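Local coordinates for Nitrate/nitrite binding protein NrtA (Synechocystis sp., PDB 2G29) that binds nitrate as the solute-binding protein of the NrtABCD ABC transporter, which takes up nitrate and probably nitrite, at residues Ala255-Gln267 with Glu364-Val376. Numbering follows the deposited sequence.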
# COMPACT_ATOMS: atom_id res chain seq x y z
N ALA A 255 -19.22 -14.08 8.00
CA ALA A 255 -19.28 -12.72 7.45
C ALA A 255 -17.90 -12.36 6.90
O ALA A 255 -17.79 -11.71 5.87
CB ALA A 255 -19.70 -11.71 8.52
N ALA A 256 -16.83 -12.78 7.58
CA ALA A 256 -15.49 -12.47 7.06
C ALA A 256 -15.25 -13.16 5.71
O ALA A 256 -14.61 -12.61 4.83
CB ALA A 256 -14.43 -12.90 8.07
N LYS A 257 -15.82 -14.36 5.53
CA LYS A 257 -15.66 -15.06 4.26
C LYS A 257 -16.47 -14.33 3.18
O LYS A 257 -16.03 -14.16 2.04
CB LYS A 257 -16.12 -16.53 4.39
CG LYS A 257 -15.91 -17.33 3.10
CD LYS A 257 -16.40 -18.78 3.26
CE LYS A 257 -15.91 -19.67 2.14
NZ LYS A 257 -16.41 -21.09 2.34
N ALA A 258 -17.66 -13.86 3.57
CA ALA A 258 -18.51 -13.13 2.66
C ALA A 258 -17.86 -11.82 2.20
O ALA A 258 -17.87 -11.49 1.01
CB ALA A 258 -19.88 -12.88 3.31
N LEU A 259 -17.26 -11.08 3.14
CA LEU A 259 -16.57 -9.83 2.78
C LEU A 259 -15.41 -10.13 1.83
O LEU A 259 -15.19 -9.39 0.86
CB LEU A 259 -16.00 -9.12 4.01
CG LEU A 259 -16.94 -8.42 4.97
CD1 LEU A 259 -16.06 -7.82 6.08
CD2 LEU A 259 -17.74 -7.33 4.25
N LEU A 260 -14.63 -11.18 2.13
CA LEU A 260 -13.48 -11.54 1.32
C LEU A 260 -13.89 -11.88 -0.10
O LEU A 260 -13.27 -11.45 -1.03
CB LEU A 260 -12.71 -12.70 1.95
CG LEU A 260 -11.21 -12.58 2.18
CD1 LEU A 260 -10.66 -13.98 2.41
CD2 LEU A 260 -10.47 -11.84 1.06
N MET A 261 -14.95 -12.67 -0.25
CA MET A 261 -15.39 -13.02 -1.60
C MET A 261 -15.87 -11.76 -2.34
O MET A 261 -15.59 -11.62 -3.52
CB MET A 261 -16.51 -14.07 -1.55
CG MET A 261 -16.00 -15.41 -1.00
SD MET A 261 -17.23 -16.77 -1.10
CE MET A 261 -18.32 -16.22 -0.03
N ALA A 262 -16.56 -10.87 -1.65
CA ALA A 262 -17.01 -9.63 -2.28
C ALA A 262 -15.81 -8.81 -2.73
O ALA A 262 -15.80 -8.27 -3.85
CB ALA A 262 -17.85 -8.82 -1.33
N VAL A 263 -14.79 -8.73 -1.88
CA VAL A 263 -13.58 -7.97 -2.26
C VAL A 263 -12.85 -8.62 -3.45
O VAL A 263 -12.35 -7.93 -4.33
CB VAL A 263 -12.64 -7.83 -1.04
CG1 VAL A 263 -11.25 -7.29 -1.46
CG2 VAL A 263 -13.25 -6.83 -0.03
N MET A 264 -12.77 -9.94 -3.49
CA MET A 264 -12.12 -10.63 -4.60
C MET A 264 -12.85 -10.36 -5.92
O MET A 264 -12.22 -10.14 -6.96
CB MET A 264 -12.14 -12.12 -4.36
CG MET A 264 -11.18 -12.58 -3.33
SD MET A 264 -11.31 -14.37 -3.11
CE MET A 264 -10.11 -14.53 -1.96
N GLU A 265 -14.18 -10.42 -5.90
CA GLU A 265 -14.91 -10.15 -7.14
C GLU A 265 -14.70 -8.69 -7.53
O GLU A 265 -14.55 -8.40 -8.70
CB GLU A 265 -16.39 -10.44 -6.98
CG GLU A 265 -16.72 -11.93 -6.90
CD GLU A 265 -17.95 -12.26 -7.72
OE1 GLU A 265 -19.03 -11.73 -7.40
OE2 GLU A 265 -17.83 -13.03 -8.70
N ALA A 266 -14.66 -7.79 -6.55
CA ALA A 266 -14.45 -6.38 -6.90
C ALA A 266 -13.05 -6.21 -7.47
O ALA A 266 -12.83 -5.39 -8.38
CB ALA A 266 -14.64 -5.49 -5.67
N GLN A 267 -12.08 -6.96 -6.95
CA GLN A 267 -10.72 -6.89 -7.49
C GLN A 267 -10.67 -7.33 -8.95
O GLN A 267 -9.99 -6.73 -9.77
CB GLN A 267 -9.76 -7.75 -6.67
CG GLN A 267 -9.37 -7.13 -5.34
CD GLN A 267 -8.45 -8.05 -4.55
OE1 GLN A 267 -8.81 -9.19 -4.26
NE2 GLN A 267 -7.26 -7.55 -4.20
N GLU A 364 -3.68 -16.24 4.55
CA GLU A 364 -3.74 -16.74 3.17
C GLU A 364 -4.63 -18.00 3.13
O GLU A 364 -5.14 -18.36 2.05
CB GLU A 364 -2.32 -17.04 2.63
CG GLU A 364 -1.54 -18.12 3.42
CD GLU A 364 -1.89 -19.52 3.00
OE1 GLU A 364 -2.05 -19.76 1.78
OE2 GLU A 364 -1.94 -20.40 3.89
N ASP A 365 -4.78 -18.69 4.26
CA ASP A 365 -5.65 -19.87 4.32
C ASP A 365 -7.10 -19.44 4.07
O ASP A 365 -7.83 -20.12 3.35
CB ASP A 365 -5.54 -20.61 5.66
CG ASP A 365 -5.88 -19.73 6.87
OD1 ASP A 365 -5.38 -18.59 6.97
OD2 ASP A 365 -6.64 -20.22 7.73
N LEU A 366 -7.54 -18.32 4.65
CA LEU A 366 -8.89 -17.80 4.41
C LEU A 366 -9.01 -17.35 2.94
O LEU A 366 -10.07 -17.50 2.32
CB LEU A 366 -9.19 -16.62 5.37
CG LEU A 366 -9.24 -17.02 6.84
CD1 LEU A 366 -9.66 -15.86 7.70
CD2 LEU A 366 -10.29 -18.15 6.99
N TRP A 367 -7.93 -16.81 2.37
CA TRP A 367 -7.97 -16.39 0.99
C TRP A 367 -8.19 -17.59 0.09
O TRP A 367 -9.06 -17.55 -0.80
CB TRP A 367 -6.67 -15.62 0.61
CG TRP A 367 -6.71 -14.96 -0.76
CD1 TRP A 367 -6.93 -13.64 -1.01
CD2 TRP A 367 -6.49 -15.59 -2.04
NE1 TRP A 367 -6.89 -13.39 -2.36
CE2 TRP A 367 -6.61 -14.56 -3.02
CE3 TRP A 367 -6.21 -16.90 -2.46
CZ2 TRP A 367 -6.45 -14.81 -4.40
CZ3 TRP A 367 -6.06 -17.15 -3.83
CH2 TRP A 367 -6.18 -16.10 -4.78
N ARG A 368 -7.44 -18.67 0.31
CA ARG A 368 -7.63 -19.88 -0.51
C ARG A 368 -9.03 -20.46 -0.35
O ARG A 368 -9.60 -20.94 -1.34
CB ARG A 368 -6.57 -20.94 -0.18
CG ARG A 368 -5.19 -20.63 -0.76
CD ARG A 368 -4.21 -21.79 -0.48
NE ARG A 368 -3.74 -21.80 0.90
CZ ARG A 368 -3.92 -22.80 1.76
NH1 ARG A 368 -4.58 -23.91 1.39
NH2 ARG A 368 -3.48 -22.68 3.01
N GLU A 369 -9.59 -20.42 0.86
CA GLU A 369 -10.94 -20.96 1.04
C GLU A 369 -11.95 -20.14 0.25
O GLU A 369 -12.84 -20.70 -0.40
CB GLU A 369 -11.30 -21.01 2.52
CG GLU A 369 -10.55 -22.16 3.21
CD GLU A 369 -10.41 -22.01 4.70
OE1 GLU A 369 -11.20 -21.25 5.31
OE2 GLU A 369 -9.51 -22.67 5.28
N ALA A 370 -11.79 -18.82 0.26
CA ALA A 370 -12.71 -17.98 -0.48
C ALA A 370 -12.54 -18.14 -1.98
O ALA A 370 -13.52 -18.16 -2.72
CB ALA A 370 -12.49 -16.51 -0.07
N ALA A 371 -11.30 -18.23 -2.46
CA ALA A 371 -11.09 -18.38 -3.91
C ALA A 371 -11.64 -19.72 -4.40
O ALA A 371 -12.13 -19.83 -5.54
CB ALA A 371 -9.60 -18.25 -4.25
N GLN A 372 -11.54 -20.74 -3.55
CA GLN A 372 -12.05 -22.07 -3.91
C GLN A 372 -13.57 -22.01 -4.01
O GLN A 372 -14.17 -22.57 -4.95
CB GLN A 372 -11.66 -23.10 -2.85
CG GLN A 372 -10.20 -23.47 -2.87
CD GLN A 372 -9.71 -24.00 -1.52
OE1 GLN A 372 -10.11 -25.06 -1.08
NE2 GLN A 372 -8.84 -23.24 -0.87
N ALA A 373 -14.21 -21.36 -3.05
CA ALA A 373 -15.66 -21.21 -3.05
C ALA A 373 -16.08 -20.54 -4.37
O ALA A 373 -17.06 -20.94 -4.99
CB ALA A 373 -16.10 -20.40 -1.87
N LEU A 374 -15.35 -19.51 -4.78
CA LEU A 374 -15.62 -18.83 -6.05
C LEU A 374 -14.91 -19.68 -7.10
O LEU A 374 -14.58 -20.83 -6.83
CB LEU A 374 -14.99 -17.43 -6.01
CG LEU A 374 -15.53 -16.52 -4.91
CD1 LEU A 374 -14.57 -15.37 -4.71
CD2 LEU A 374 -16.92 -16.00 -5.28
N GLU A 375 -14.66 -19.17 -8.30
CA GLU A 375 -13.91 -20.01 -9.25
C GLU A 375 -12.43 -19.75 -9.00
O GLU A 375 -11.76 -20.51 -8.31
CB GLU A 375 -14.25 -19.65 -10.70
CG GLU A 375 -14.58 -20.84 -11.57
CD GLU A 375 -15.04 -20.42 -12.95
OE1 GLU A 375 -14.17 -20.08 -13.79
OE2 GLU A 375 -16.27 -20.41 -13.19
N VAL A 376 -11.93 -18.67 -9.57
CA VAL A 376 -10.53 -18.30 -9.40
C VAL A 376 -9.59 -19.37 -9.94
O VAL A 376 -8.52 -19.59 -9.38
CB VAL A 376 -10.19 -18.08 -7.95
CG1 VAL A 376 -8.80 -17.47 -7.83
CG2 VAL A 376 -11.24 -17.19 -7.31
O HOH W 1 -14.32 -22.81 0.41
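Leu366 starts the contact: its carbonyl O lies 3.6 Å from Leu260 CD1, a methyl that also reaches Ala370 CB. At Trp367 the methyl end of Met264 sits over one face of the indole, CE being 3.4 Å from the centroid of the five-membered ring and 9° off its normal, a CH-pi contact. Met264 SD stands farther above the same ring, at 4.8 Å from that centroid, in a Met-aromatic contact. The ring gets there because Trp367 CG is anti to its backbone N (chi1 -171°), while its NE1 is hydrogen-bonded to Ser328 and Tyr329 packs edge-to-face against it. Were Trp367 an alanine, the Met264 methyl would probably lose its ring face, and Ser328 OG its indole donor. A water donates to Glu369 O and accepts a weak hydrogen bond from Lys257 NZ. Ala370, where the helices come nearest (CA to Met261 CA 5.7 Å), sets its CB 3.8 Å from Met261 CG; the short methyl is consistent with segment axes 9.4 Å apart, crossing at -68°. Ala373 CB then meets Met261 SD. Leu374, the first residue to leave helical geometry, places CD1 3.8 Å from Met264 SD and also against Met261 CB. Away from the nitrate site, helix 364-373 and the following Leu374 thus pack on helix 253-271, which also touches helices 46-53, 56-59 and 246-251. With no direct hydrogen bond across, attachment probably depends on apolar and sulfur shape fit.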